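Local structure of pullulanase (Klebsiella oxytoca, 2YOC) at residues I111-R116 with L127-G132; A343-A348 with V364-A369; T413-H418 with D863-E868. The protein hydrolyses alpha-1,6-glucosidic linkages in pullulan and in branched alpha-glucans such as limit dextrins, as a secreted, calcium-binding glycosyl hydrolase. All coordinates share one frame; numbering follows the deposited sequence.

Contact 1: residues I111-R116 with L127-G132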
ATOM      1  N   ILE B 111      29.724 -19.314  47.723  1.00132.96           N
ATOM      2  CA  ILE B 111      29.145 -20.351  46.857  1.00131.17           C
ATOM      3  C   ILE B 111      28.004 -19.792  45.979  1.00134.02           C
ATOM      4  O   ILE B 111      27.301 -18.870  46.411  1.00133.44           O
ATOM      5  CB  ILE B 111      28.672 -21.570  47.692  1.00134.28           C
ATOM      6  CG1 ILE B 111      27.746 -21.131  48.860  1.00133.85           C
ATOM      7  CG2 ILE B 111      29.874 -22.377  48.193  1.00136.67           C
ATOM      8  CD1 ILE B 111      26.840 -22.217  49.498  1.00136.85           C
ATOM      9  N   ASN B 112      27.817 -20.356  44.756  1.00129.03           N
ATOM     10  CA  ASN B 112      26.741 -19.958  43.822  1.00126.03           C
ATOM     11  C   ASN B 112      25.564 -20.941  43.910  1.00125.81           C
ATOM     12  O   ASN B 112      25.690 -22.098  43.492  1.00125.34           O
ATOM     13  CB  ASN B 112      27.233 -19.886  42.365  1.00125.57           C
ATOM     14  CG  ASN B 112      28.364 -18.938  42.096  1.00137.54           C
ATOM     15  OD1 ASN B 112      28.195 -17.712  42.070  1.00130.07           O
ATOM     16  ND2 ASN B 112      29.523 -19.502  41.799  1.00126.10           N
ATOM     17  N   VAL B 113      24.426 -20.478  44.449  1.00119.29           N
ATOM     18  CA  VAL B 113      23.217 -21.293  44.598  1.00117.57           C
ATOM     19  C   VAL B 113      22.064 -20.743  43.745  1.00119.11           C
ATOM     20  O   VAL B 113      21.747 -19.554  43.805  1.00116.47           O
ATOM     21  CB  VAL B 113      22.767 -21.447  46.078  1.00121.12           C
ATOM     22  CG1 VAL B 113      21.817 -22.632  46.246  1.00120.31           C
ATOM     23  CG2 VAL B 113      23.956 -21.565  47.022  1.00122.60           C
ATOM     24  N   ILE B 114      21.438 -21.623  42.961  1.00115.62           N
ATOM     25  CA  ILE B 114      20.243 -21.302  42.194  1.00113.69           C
ATOM     26  C   ILE B 114      19.218 -22.279  42.713  1.00115.96           C
ATOM     27  O   ILE B 114      19.341 -23.490  42.509  1.00116.51           O
ATOM     28  CB  ILE B 114      20.397 -21.331  40.647  1.00116.31           C
ATOM     29  CG1 ILE B 114      21.371 -20.230  40.165  1.00117.54           C
ATOM     30  CG2 ILE B 114      19.024 -21.164  39.978  1.00114.52           C
ATOM     31  CD1 ILE B 114      22.023 -20.478  38.827  1.00125.73           C
ATOM     32  N   VAL B 115      18.262 -21.755  43.463  1.00110.09           N
ATOM     33  CA  VAL B 115      17.196 -22.540  44.065  1.00108.93           C
ATOM     34  C   VAL B 115      16.109 -22.794  43.001  1.00108.08           C
ATOM     35  O   VAL B 115      15.636 -21.848  42.371  1.00106.23           O
ATOM     36  CB  VAL B 115      16.694 -21.832  45.349  1.00113.00           C
ATOM     37  CG1 VAL B 115      15.434 -22.492  45.900  1.00112.51           C
ATOM     38  CG2 VAL B 115      17.794 -21.785  46.410  1.00114.04           C
ATOM     39  N   ARG B 116      15.780 -24.079  42.755  1.00102.71           N
ATOM     40  CA  ARG B 116      14.822 -24.474  41.715  1.00100.69           C
ATOM     41  C   ARG B 116      13.776 -25.521  42.132  1.00104.92           C
ATOM     42  O   ARG B 116      13.954 -26.237  43.111  1.00105.61           O
ATOM     43  CB  ARG B 116      15.574 -25.025  40.484  1.00 97.38           C
ATOM     44  CG  ARG B 116      16.574 -24.098  39.815  1.00 96.52           C
ATOM     45  CD  ARG B 116      17.087 -24.732  38.536  1.00102.44           C
ATOM     46  NE  ARG B 116      18.070 -25.795  38.775  1.00104.25           N
ATOM     47  CZ  ARG B 116      18.326 -26.790  37.931  1.00112.00           C
ATOM     48  NH1 ARG B 116      17.655 -26.892  36.789  1.00 93.12           N
ATOM     49  NH2 ARG B 116      19.240 -27.702  38.228  1.00 98.90           N
ATOM     50  N   LEU B 127      21.912 -16.436  43.748  1.00124.67           N
ATOM     51  CA  LEU B 127      22.391 -16.220  45.106  1.00125.78           C
ATOM     52  C   LEU B 127      23.897 -16.410  45.195  1.00131.59           C
ATOM     53  O   LEU B 127      24.470 -17.241  44.480  1.00131.63           O
ATOM     54  CB  LEU B 127      21.696 -17.162  46.102  1.00126.31           C
ATOM     55  CG  LEU B 127      20.173 -17.139  46.155  1.00130.08           C
ATOM     56  CD1 LEU B 127      19.635 -18.413  46.806  1.00130.71           C
ATOM     57  CD2 LEU B 127      19.661 -15.899  46.878  1.00132.63           C
ATOM     58  N   ARG B 128      24.534 -15.623  46.066  1.00128.86           N
ATOM     59  CA  ARG B 128      25.960 -15.701  46.350  1.00129.79           C
ATOM     60  C   ARG B 128      26.080 -15.654  47.864  1.00135.76           C
ATOM     61  O   ARG B 128      25.868 -14.599  48.468  1.00135.67           O
ATOM     62  CB  ARG B 128      26.744 -14.583  45.640  1.00128.15           C
ATOM     63  CG  ARG B 128      27.114 -14.922  44.194  1.00134.48           C
ATOM     64  CD  ARG B 128      27.993 -13.854  43.560  1.00142.40           C
ATOM     65  NE  ARG B 128      28.489 -14.242  42.234  1.00149.25           N
ATOM     66  CZ  ARG B 128      29.120 -13.422  41.391  1.00158.41           C
ATOM     67  NH1 ARG B 128      29.337 -12.153  41.723  1.00146.49           N
ATOM     68  NH2 ARG B 128      29.534 -13.863  40.210  1.00136.58           N
ATOM     69  N   VAL B 129      26.307 -16.830  48.483  1.00133.50           N
ATOM     70  CA  VAL B 129      26.392 -16.986  49.939  1.00134.41           C
ATOM     71  C   VAL B 129      27.814 -16.696  50.451  1.00139.17           C
ATOM     72  O   VAL B 129      28.672 -17.578  50.411  1.00139.61           O
ATOM     73  CB  VAL B 129      25.838 -18.361  50.430  1.00138.59           C
ATOM     74  CG1 VAL B 129      25.887 -18.481  51.955  1.00139.70           C
ATOM     75  CG2 VAL B 129      24.424 -18.609  49.917  1.00136.75           C
ATOM     76  N   ALA B 130      28.048 -15.465  50.946  1.00135.23           N
ATOM     77  CA  ALA B 130      29.338 -15.050  51.486  1.00136.34           C
ATOM     78  C   ALA B 130      29.463 -15.507  52.933  1.00142.18           C
ATOM     79  O   ALA B 130      28.769 -14.987  53.806  1.00141.21           O
ATOM     80  CB  ALA B 130      29.486 -13.539  51.388  1.00136.60           C
ATOM     81  N   PHE B 131      30.348 -16.495  53.185  1.00141.66           N
ATOM     82  CA  PHE B 131      30.603 -17.083  54.514  1.00143.58           C
ATOM     83  C   PHE B 131      31.217 -16.104  55.536  1.00148.24           C
ATOM     84  O   PHE B 131      31.276 -16.414  56.730  1.00149.25           O
ATOM     85  CB  PHE B 131      31.424 -18.378  54.401  1.00146.96           C
ATOM     86  CG  PHE B 131      30.899 -19.411  53.427  1.00148.08           C
ATOM     87  CD1 PHE B 131      29.652 -20.002  53.613  1.00151.06           C
ATOM     88  CD2 PHE B 131      31.663 -19.812  52.337  1.00150.34           C
ATOM     89  CE1 PHE B 131      29.179 -20.977  52.733  1.00151.29           C
ATOM     90  CE2 PHE B 131      31.181 -20.773  51.444  1.00152.49           C
ATOM     91  CZ  PHE B 131      29.947 -21.357  51.657  1.00150.08           C
ATOM     92  N   GLY B 132      31.648 -14.940  55.043  1.00143.70           N
ATOM     93  CA  GLY B 132      32.181 -13.834  55.829  1.00144.00           C
ATOM     94  C   GLY B 132      31.086 -12.853  56.210  1.00146.22           C
ATOM     95  O   GLY B 132      31.365 -11.830  56.840  1.00146.30           O
TER

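Contact 2: residues A343-A348 with V364-A369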
ATOM      1  N   ALA B 343      27.211  32.837  52.659  1.00 67.42           N
ATOM      2  CA  ALA B 343      27.332  31.754  53.633  1.00 67.67           C
ATOM      3  C   ALA B 343      26.977  30.404  53.002  1.00 70.19           C
ATOM      4  O   ALA B 343      26.156  30.319  52.063  1.00 68.16           O
ATOM      5  CB  ALA B 343      26.439  31.999  54.847  1.00 69.25           C
ATOM      6  N   PHE B 344      27.627  29.351  53.528  1.00 65.34           N
ATOM      7  CA  PHE B 344      27.405  27.985  53.107  1.00 62.65           C
ATOM      8  C   PHE B 344      26.315  27.394  53.969  1.00 65.07           C
ATOM      9  O   PHE B 344      26.130  27.821  55.108  1.00 65.49           O
ATOM     10  CB  PHE B 344      28.703  27.176  53.160  1.00 64.51           C
ATOM     11  CG  PHE B 344      29.696  27.586  52.100  1.00 64.54           C
ATOM     12  CD1 PHE B 344      29.513  27.215  50.771  1.00 65.71           C
ATOM     13  CD2 PHE B 344      30.828  28.315  52.433  1.00 66.97           C
ATOM     14  CE1 PHE B 344      30.433  27.591  49.794  1.00 66.54           C
ATOM     15  CE2 PHE B 344      31.767  28.662  51.462  1.00 69.10           C
ATOM     16  CZ  PHE B 344      31.553  28.316  50.146  1.00 66.41           C
ATOM     17  N   TYR B 345      25.557  26.454  53.419  1.00 60.35           N
ATOM     18  CA  TYR B 345      24.455  25.853  54.153  1.00 59.70           C
ATOM     19  C   TYR B 345      24.054  24.521  53.587  1.00 66.68           C
ATOM     20  O   TYR B 345      24.336  24.195  52.419  1.00 66.60           O
ATOM     21  CB  TYR B 345      23.222  26.806  54.184  1.00 57.84           C
ATOM     22  CG  TYR B 345      22.476  26.910  52.875  1.00 54.91           C
ATOM     23  CD1 TYR B 345      22.975  27.674  51.827  1.00 55.88           C
ATOM     24  CD2 TYR B 345      21.250  26.265  52.690  1.00 54.26           C
ATOM     25  CE1 TYR B 345      22.289  27.777  50.620  1.00 56.62           C
ATOM     26  CE2 TYR B 345      20.564  26.340  51.479  1.00 52.96           C
ATOM     27  CZ  TYR B 345      21.092  27.089  50.441  1.00 62.56           C
ATOM     28  OH  TYR B 345      20.438  27.156  49.230  1.00 62.19           O
ATOM     29  N   ARG B 346      23.320  23.784  54.416  1.00 63.47           N
ATOM     30  CA  ARG B 346      22.681  22.522  54.104  1.00 62.75           C
ATOM     31  C   ARG B 346      21.452  22.461  55.000  1.00 67.23           C
ATOM     32  O   ARG B 346      21.408  23.144  56.026  1.00 66.61           O
ATOM     33  CB  ARG B 346      23.618  21.353  54.423  1.00 64.85           C
ATOM     34  CG  ARG B 346      24.806  21.236  53.486  1.00 70.77           C
ATOM     35  CD  ARG B 346      25.435  19.884  53.563  1.00 89.06           C
ATOM     36  NE  ARG B 346      26.018  19.630  54.876  1.00 94.23           N
ATOM     37  CZ  ARG B 346      27.247  19.177  55.066  1.00 95.60           C
ATOM     38  NH1 ARG B 346      28.042  18.942  54.029  1.00 77.22           N
ATOM     39  NH2 ARG B 346      27.688  18.939  56.292  1.00 77.79           N
ATOM     40  N   TYR B 347      20.463  21.662  54.619  1.00 65.62           N
ATOM     41  CA  TYR B 347      19.261  21.455  55.419  1.00 66.76           C
ATOM     42  C   TYR B 347      19.459  20.184  56.176  1.00 70.58           C
ATOM     43  O   TYR B 347      19.787  19.171  55.566  1.00 68.18           O
ATOM     44  CB  TYR B 347      17.999  21.316  54.537  1.00 67.89           C
ATOM     45  CG  TYR B 347      17.679  22.564  53.755  1.00 70.68           C
ATOM     46  CD1 TYR B 347      17.425  23.768  54.402  1.00 73.70           C
ATOM     47  CD2 TYR B 347      17.679  22.557  52.362  1.00 70.40           C
ATOM     48  CE1 TYR B 347      17.169  24.931  53.688  1.00 74.07           C
ATOM     49  CE2 TYR B 347      17.414  23.716  51.635  1.00 70.60           C
ATOM     50  CZ  TYR B 347      17.140  24.897  52.305  1.00 80.24           C
ATOM     51  OH  TYR B 347      16.863  26.050  51.621  1.00 83.87           O
ATOM     52  N   ALA B 348      19.287  20.227  57.504  1.00 70.04           N
ATOM     53  CA  ALA B 348      19.390  19.038  58.340  1.00 71.33           C
ATOM     54  C   ALA B 348      17.985  18.437  58.429  1.00 77.47           C
ATOM     55  O   ALA B 348      17.076  19.034  59.035  1.00 78.45           O
ATOM     56  CB  ALA B 348      19.904  19.398  59.707  1.00 73.83           C
ATOM     57  N   VAL B 364      21.498  17.661  53.824  1.00 73.70           N
ATOM     58  CA  VAL B 364      21.347  17.619  52.365  1.00 71.38           C
ATOM     59  C   VAL B 364      21.549  19.027  51.804  1.00 69.69           C
ATOM     60  O   VAL B 364      21.197  20.000  52.462  1.00 67.27           O
ATOM     61  CB  VAL B 364      19.926  17.066  52.004  1.00 75.66           C
ATOM     62  CG1 VAL B 364      19.796  16.718  50.516  1.00 74.39           C
ATOM     63  CG2 VAL B 364      19.573  15.847  52.843  1.00 76.53           C
ATOM     64  N   THR B 365      22.081  19.123  50.575  1.00 64.83           N
ATOM     65  CA  THR B 365      22.234  20.395  49.864  1.00 64.08           C
ATOM     66  C   THR B 365      20.862  20.803  49.290  1.00 68.61           C
ATOM     67  O   THR B 365      19.951  19.973  49.233  1.00 68.36           O
ATOM     68  CB  THR B 365      23.331  20.307  48.783  1.00 65.21           C
ATOM     69  OG1 THR B 365      23.223  19.077  48.054  1.00 69.58           O
ATOM     70  CG2 THR B 365      24.716  20.466  49.356  1.00 55.10           C
ATOM     71  N   ASP B 366      20.702  22.066  48.889  1.00 65.99           N
ATOM     72  CA  ASP B 366      19.432  22.554  48.358  1.00 66.71           C
ATOM     73  C   ASP B 366      19.226  22.071  46.922  1.00 71.11           C
ATOM     74  O   ASP B 366      20.123  22.276  46.098  1.00 72.86           O
ATOM     75  CB  ASP B 366      19.443  24.096  48.350  1.00 69.35           C
ATOM     76  CG  ASP B 366      18.102  24.795  48.497  1.00 79.29           C
ATOM     77  OD1 ASP B 366      17.108  24.331  47.885  1.00 79.31           O
ATOM     78  OD2 ASP B 366      18.054  25.823  49.187  1.00 83.75           O
ATOM     79  N   PRO B 367      18.045  21.523  46.558  1.00 63.77           N
ATOM     80  CA  PRO B 367      17.808  21.212  45.135  1.00 62.33           C
ATOM     81  C   PRO B 367      17.732  22.505  44.294  1.00 66.88           C
ATOM     82  O   PRO B 367      17.999  22.508  43.090  1.00 65.99           O
ATOM     83  CB  PRO B 367      16.446  20.510  45.130  1.00 63.58           C
ATOM     84  CG  PRO B 367      15.987  20.446  46.517  1.00 68.46           C
ATOM     85  CD  PRO B 367      16.850  21.279  47.387  1.00 64.66           C
ATOM     86  N   TYR B 368      17.349  23.606  44.958  1.00 64.53           N
ATOM     87  CA  TYR B 368      17.224  24.945  44.411  1.00 63.80           C
ATOM     88  C   TYR B 368      18.501  25.774  44.611  1.00 66.34           C
ATOM     89  O   TYR B 368      18.454  26.997  44.444  1.00 65.14           O
ATOM     90  CB  TYR B 368      16.009  25.637  45.040  1.00 65.49           C
ATOM     91  CG  TYR B 368      14.713  25.349  44.326  1.00 67.14           C
ATOM     92  CD1 TYR B 368      14.064  24.128  44.481  1.00 68.98           C
ATOM     93  CD2 TYR B 368      14.129  26.300  43.494  1.00 68.07           C
ATOM     94  CE1 TYR B 368      12.853  23.863  43.836  1.00 70.43           C
ATOM     95  CE2 TYR B 368      12.931  26.043  42.830  1.00 69.19           C
ATOM     96  CZ  TYR B 368      12.297  24.817  42.994  1.00 79.58           C
ATOM     97  OH  TYR B 368      11.102  24.574  42.342  1.00 79.77           O
ATOM     98  N   ALA B 369      19.639  25.117  44.954  1.00 63.29           N
ATOM     99  CA  ALA B 369      20.942  25.785  45.130  1.00 64.40           C
ATOM    100  C   ALA B 369      21.294  26.511  43.851  1.00 67.64           C
ATOM    101  O   ALA B 369      21.028  25.980  42.765  1.00 68.16           O
ATOM    102  CB  ALA B 369      22.034  24.760  45.439  1.00 65.95           C
TER

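Contact 3: residues T413-H418 with D863-E868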
ATOM      1  N   THR B 413      21.667  27.180  12.808  1.00 57.23           N
ATOM      2  CA  THR B 413      22.753  26.282  12.396  1.00 58.06           C
ATOM      3  C   THR B 413      23.620  25.976  13.634  1.00 64.51           C
ATOM      4  O   THR B 413      24.489  26.770  14.012  1.00 65.73           O
ATOM      5  CB  THR B 413      23.478  26.903  11.185  1.00 59.91           C
ATOM      6  OG1 THR B 413      22.564  26.919  10.103  1.00 59.83           O
ATOM      7  CG2 THR B 413      24.671  26.118  10.747  1.00 56.40           C
ATOM      8  N   ILE B 414      23.333  24.840  14.278  1.00 61.70           N
ATOM      9  CA  ILE B 414      23.920  24.390  15.559  1.00 61.31           C
ATOM     10  C   ILE B 414      25.217  23.617  15.422  1.00 66.79           C
ATOM     11  O   ILE B 414      25.322  22.735  14.565  1.00 67.41           O
ATOM     12  CB  ILE B 414      22.894  23.597  16.433  1.00 62.89           C
ATOM     13  CG1 ILE B 414      21.519  24.265  16.437  1.00 62.69           C
ATOM     14  CG2 ILE B 414      23.396  23.435  17.854  1.00 62.81           C
ATOM     15  CD1 ILE B 414      20.399  23.332  16.877  1.00 77.52           C
ATOM     16  N   HIS B 415      26.179  23.933  16.324  1.00 62.37           N
ATOM     17  CA  HIS B 415      27.498  23.345  16.490  1.00 62.11           C
ATOM     18  C   HIS B 415      27.510  22.850  17.935  1.00 64.53           C
ATOM     19  O   HIS B 415      27.604  23.663  18.859  1.00 65.64           O
ATOM     20  CB  HIS B 415      28.580  24.428  16.294  1.00 63.71           C
ATOM     21  CG  HIS B 415      29.954  23.888  16.013  1.00 68.45           C
ATOM     22  ND1 HIS B 415      30.282  23.362  14.770  1.00 70.59           N
ATOM     23  CD2 HIS B 415      31.049  23.838  16.811  1.00 71.09           C
ATOM     24  CE1 HIS B 415      31.552  23.000  14.852  1.00 71.04           C
ATOM     25  NE2 HIS B 415      32.062  23.273  16.056  1.00 71.84           N
ATOM     26  N   GLU B 416      27.341  21.541  18.131  1.00 57.80           N
ATOM     27  CA  GLU B 416      27.277  20.904  19.450  1.00 56.37           C
ATOM     28  C   GLU B 416      28.686  20.644  19.973  1.00 65.59           C
ATOM     29  O   GLU B 416      29.375  19.705  19.539  1.00 68.46           O
ATOM     30  CB  GLU B 416      26.459  19.610  19.360  1.00 56.65           C
ATOM     31  CG  GLU B 416      26.246  18.879  20.666  1.00 61.76           C
ATOM     32  CD  GLU B 416      25.948  17.397  20.526  1.00 89.47           C
ATOM     33  OE1 GLU B 416      26.768  16.669  19.912  1.00 80.56           O
ATOM     34  OE2 GLU B 416      24.912  16.957  21.081  1.00 88.24           O
ATOM     35  N   SER B 417      29.092  21.463  20.934  1.00 62.95           N
ATOM     36  CA  SER B 417      30.419  21.469  21.556  1.00 63.82           C
ATOM     37  C   SER B 417      30.434  20.983  23.030  1.00 68.83           C
ATOM     38  O   SER B 417      29.374  20.908  23.671  1.00 68.29           O
ATOM     39  CB  SER B 417      31.010  22.872  21.448  1.00 66.78           C
ATOM     40  OG  SER B 417      30.443  23.572  20.348  1.00 73.15           O
ATOM     41  N   HIS B 418      31.652  20.636  23.543  1.00 65.08           N
ATOM     42  CA  HIS B 418      31.942  20.176  24.911  1.00 64.93           C
ATOM     43  C   HIS B 418      33.162  20.962  25.407  1.00 69.19           C
ATOM     44  O   HIS B 418      34.113  21.147  24.641  1.00 69.95           O
ATOM     45  CB  HIS B 418      32.203  18.657  24.926  1.00 66.40           C
ATOM     46  CG  HIS B 418      32.504  18.064  26.281  1.00 70.73           C
ATOM     47  ND1 HIS B 418      33.769  18.136  26.838  1.00 73.47           N
ATOM     48  CD2 HIS B 418      31.703  17.360  27.120  1.00 72.34           C
ATOM     49  CE1 HIS B 418      33.694  17.501  27.998  1.00 73.11           C
ATOM     50  NE2 HIS B 418      32.475  17.010  28.208  1.00 72.96           N
ATOM     51  N   ASP B 863      24.757  19.849  13.935  1.00 59.49           N
ATOM     52  CA  ASP B 863      25.949  19.083  13.689  1.00 60.62           C
ATOM     53  C   ASP B 863      26.891  19.074  14.884  1.00 66.64           C
ATOM     54  O   ASP B 863      26.935  20.020  15.683  1.00 65.62           O
ATOM     55  CB  ASP B 863      26.679  19.586  12.438  1.00 63.34           C
ATOM     56  CG  ASP B 863      27.841  18.709  12.009  1.00 75.00           C
ATOM     57  OD1 ASP B 863      27.768  17.443  12.228  1.00 75.56           O
ATOM     58  OD2 ASP B 863      28.822  19.263  11.476  1.00 76.85           O
ATOM     59  N   GLN B 864      27.677  17.982  14.975  1.00 64.50           N
ATOM     60  CA  GLN B 864      28.664  17.744  16.005  1.00 62.89           C
ATOM     61  C   GLN B 864      29.885  18.628  15.769  1.00 68.54           C
ATOM     62  O   GLN B 864      30.355  18.764  14.632  1.00 68.67           O
ATOM     63  CB  GLN B 864      29.070  16.272  15.951  1.00 62.75           C
ATOM     64  CG  GLN B 864      30.018  15.895  17.061  1.00 62.28           C
ATOM     65  CD  GLN B 864      30.510  14.491  16.946  1.00 84.87           C
ATOM     66  OE1 GLN B 864      30.651  13.928  15.849  1.00 71.35           O
ATOM     67  NE2 GLN B 864      30.825  13.911  18.093  1.00 94.45           N
ATOM     68  N   GLN B 865      30.430  19.188  16.850  1.00 65.38           N
ATOM     69  CA  GLN B 865      31.681  19.932  16.764  1.00 64.67           C
ATOM     70  C   GLN B 865      32.732  18.943  16.212  1.00 66.18           C
ATOM     71  O   GLN B 865      32.795  17.802  16.667  1.00 62.79           O
ATOM     72  CB  GLN B 865      32.086  20.453  18.159  1.00 65.70           C
ATOM     73  CG  GLN B 865      33.587  20.548  18.416  1.00 76.35           C
ATOM     74  CD  GLN B 865      33.961  20.324  19.860  1.00 83.70           C
ATOM     75  OE1 GLN B 865      33.221  19.734  20.659  1.00 72.79           O
ATOM     76  NE2 GLN B 865      35.160  20.750  20.204  1.00 77.70           N
ATOM     77  N   GLY B 866      33.482  19.385  15.209  1.00 64.99           N
ATOM     78  CA  GLY B 866      34.559  18.620  14.584  1.00 65.40           C
ATOM     79  C   GLY B 866      34.261  18.023  13.224  1.00 70.44           C
ATOM     80  O   GLY B 866      35.191  17.574  12.555  1.00 70.84           O
ATOM     81  N   SER B 867      32.972  17.980  12.796  1.00 67.44           N
ATOM     82  CA  SER B 867      32.597  17.392  11.494  1.00 66.39           C
ATOM     83  C   SER B 867      33.252  18.089  10.315  1.00 69.39           C
ATOM     84  O   SER B 867      33.583  17.427   9.322  1.00 69.37           O
ATOM     85  CB  SER B 867      31.090  17.320  11.325  1.00 65.89           C
ATOM     86  OG  SER B 867      30.540  16.565  12.386  1.00 68.15           O
ATOM     87  N   GLU B 868      33.531  19.406  10.488  1.00 64.63           N
ATOM     88  CA  GLU B 868      34.231  20.281   9.546  1.00 64.81           C
ATOM     89  C   GLU B 868      35.733  19.919   9.462  1.00 68.42           C
ATOM     90  O   GLU B 868      36.435  20.440   8.593  1.00 69.82           O
ATOM     91  CB  GLU B 868      34.053  21.764   9.974  1.00 65.79           C
ATOM     92  CG  GLU B 868      34.919  22.252  11.139  1.00 74.31           C
ATOM     93  CD  GLU B 868      34.554  21.826  12.551  1.00 91.04           C
ATOM     94  OE1 GLU B 868      33.556  21.087  12.707  1.00 98.30           O
ATOM     95  OE2 GLU B 868      35.231  22.272  13.507  1.00 64.26           O
TER

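Contact 1: residues I111-R116 with L127-G132
Val-113 and Leu-127 face each other as a hydrogen-bonded antiparallel pair in the hairpin of strands 110-117 and 127-130. Val-113 N gives its hydrogen to Leu-127 O at 3.2 Å, and Leu-127 N returns a bond to Val-113 O at 3.1 Å. Two residues along each strand, Val-129 N bonds to Ile-111 O at 3.1 Å.

Alternate side chains fall on one apolar face. Ile-111 is its busiest member: CG1, turned between the backbone N and the carbonyl carbon (chi1 52°), lies 3.7 Å from Val-129 CB and 3.6 Å from Phe-131 CZ. The phenyl group of Phe-131 crosses the isoleucine at about a right angle, with CZ reaching both CG1 and CG2. Further along, Val-115 CG2 meets Leu-127 CD1 at 3.9 Å. Branched aliphatic residues suit this face because strands 41-46 and 138-141 cover it, through Ile-44 on Val-129 and Val-141 on Leu-127.

On the other face the pair Asn-112 and Arg-128 is polar, with Ile-114 next to it packing on Trp-68. Arg-128 runs extended beside Asn-112, and its NE makes a weak bond of 3.5 Å to Asn-112 OD1, which sits at the guanidinium edge. The amide is held chiefly from its other end, where ND2 bonds to Trp-68 O and Asn-70 OD1; Asn-84 of the second subunit also packs on Arg-128. Both segments belong to the pullulanase-associated domain, of the transthyretin clan. Backbone bonds and the apolar face thus carry the hairpin; the bond from the arginine to Asn-112 is weak.

Contact 2: residues A343-A348 with V364-A369
Two tyrosine hydroxyls converge on a single carboxylate oxygen: Tyr-345 OH and Tyr-347 OH each donate to Asp-366 OD2, both at 2.7 Å. They arrive from opposite faces of the carboxylate plane, the first on the anti side and 28° out of the plane, the second from above it. Two residues apart on strand 344-353, the tyrosines send their phenol ends the same way. Tyr-345 CG lies between its backbone N and carbonyl carbon (chi1 74°), which swings the ring over toward the loop, and CD2 of that ring rests above one face of the Tyr-347 ring. Tyrosine suits both places, its ring filling buried space while its hydroxyl meets the acid.

The other oxygen is used within the loop. Asp-366 OD1 accepts from Tyr-368 N at 3.0 Å, an Asx turn, and Ala-369 N bonds to Asp-366 O across the type I turn 366-369. Aspartate is short enough to serve its own turn and the strand together, and its backbone N is taken by Ser-379 OG.

All this lies in the carbohydrate-binding module 48 region, a beta domain of the isoamylase N-terminal type, where strand 358-364 ends against strand 344-353. Their pairing finishes with Tyr-347 N to Val-364 O at 2.8 Å and Val-364 N to Tyr-347 O at 2.9 Å, the latter nearly straight at 169°. Alongside, Arg-346 lays its CG 4.2 Å from Thr-365 CG2; its charged end makes a salt bridge with Glu-363, and Thr-365 OG1 bonds to His-551.

Contact 3: residues T413-H418 with D863-E868
The first and last strands of the eight-stranded parallel barrel, 413-417 and 860-864, meet here and close the ring. His-415 pairs with Asp-863 and Glu-416 with Gln-864. Glu-416 N bonds to Asp-863 O at 2.9 Å, and Glu-416 O accepts from Gln-865 N, also at 2.9 Å.

Beyond the last strand the chain folds over the ring of His-415. With CG anti to the backbone N (chi1 -162°), the imidazole reaches the loop that follows strand 860-864, and Gln-865 CA sits over one face in a CH-pi contact, 3.8 Å from the ring centroid. Gln-865 CB lies 3.5 Å from His-415 NE2. At the ring's edge, Glu-868 OE1 comes within 3.5 Å of His-415 CE1, with carboxylate and ring planes 57° apart. A flat imidazole suits the place, one face taking Gln-865 CA while the side chain also touches Tyr-937 of helix 927-945. Glu-868 OE2 bonds to His-450.

A barrel of this kind, its strands alternating with helices, is the catalytic scaffold of the alpha-amylase family, to which pullulanases belong. The loop that leaves its eighth strand begins with a type II turn, 864-867, in which Gly-866 adopts a backbone conformation with positive phi; a side chain there would press against the preceding carbonyl. From this loop Gln-865 stretches back across Ser-417, its OE1 3.4 Å from Ser-417 CA and weakly bonded to His-418 N. Glu-416, on the other face of the sheet, is bonded through OE2 to His-821, while Asp-863 OD2 takes Tyr-937 OH.

The three contacts follow one another along the chain and do not touch. Contact 1 is in the pullulanase-associated domain, contact 2 in the carbohydrate-binding module 48 region and contact 3 at the closure of the barrel; they thus sample two accessory regions and the presumed catalytic core. Contact 2 lies nearer the barrel closure, with centres 36 Å and nearest atoms about 21 Å apart, whereas the centres of contacts 1 and 3 are 51 Å apart, on opposite sides of the chain's centre. Calcium ions lie in the neighbourhood of two contacts without being bound by them, about 11 Å from the Thr-365 side chain and about 9 Å from that of His-418.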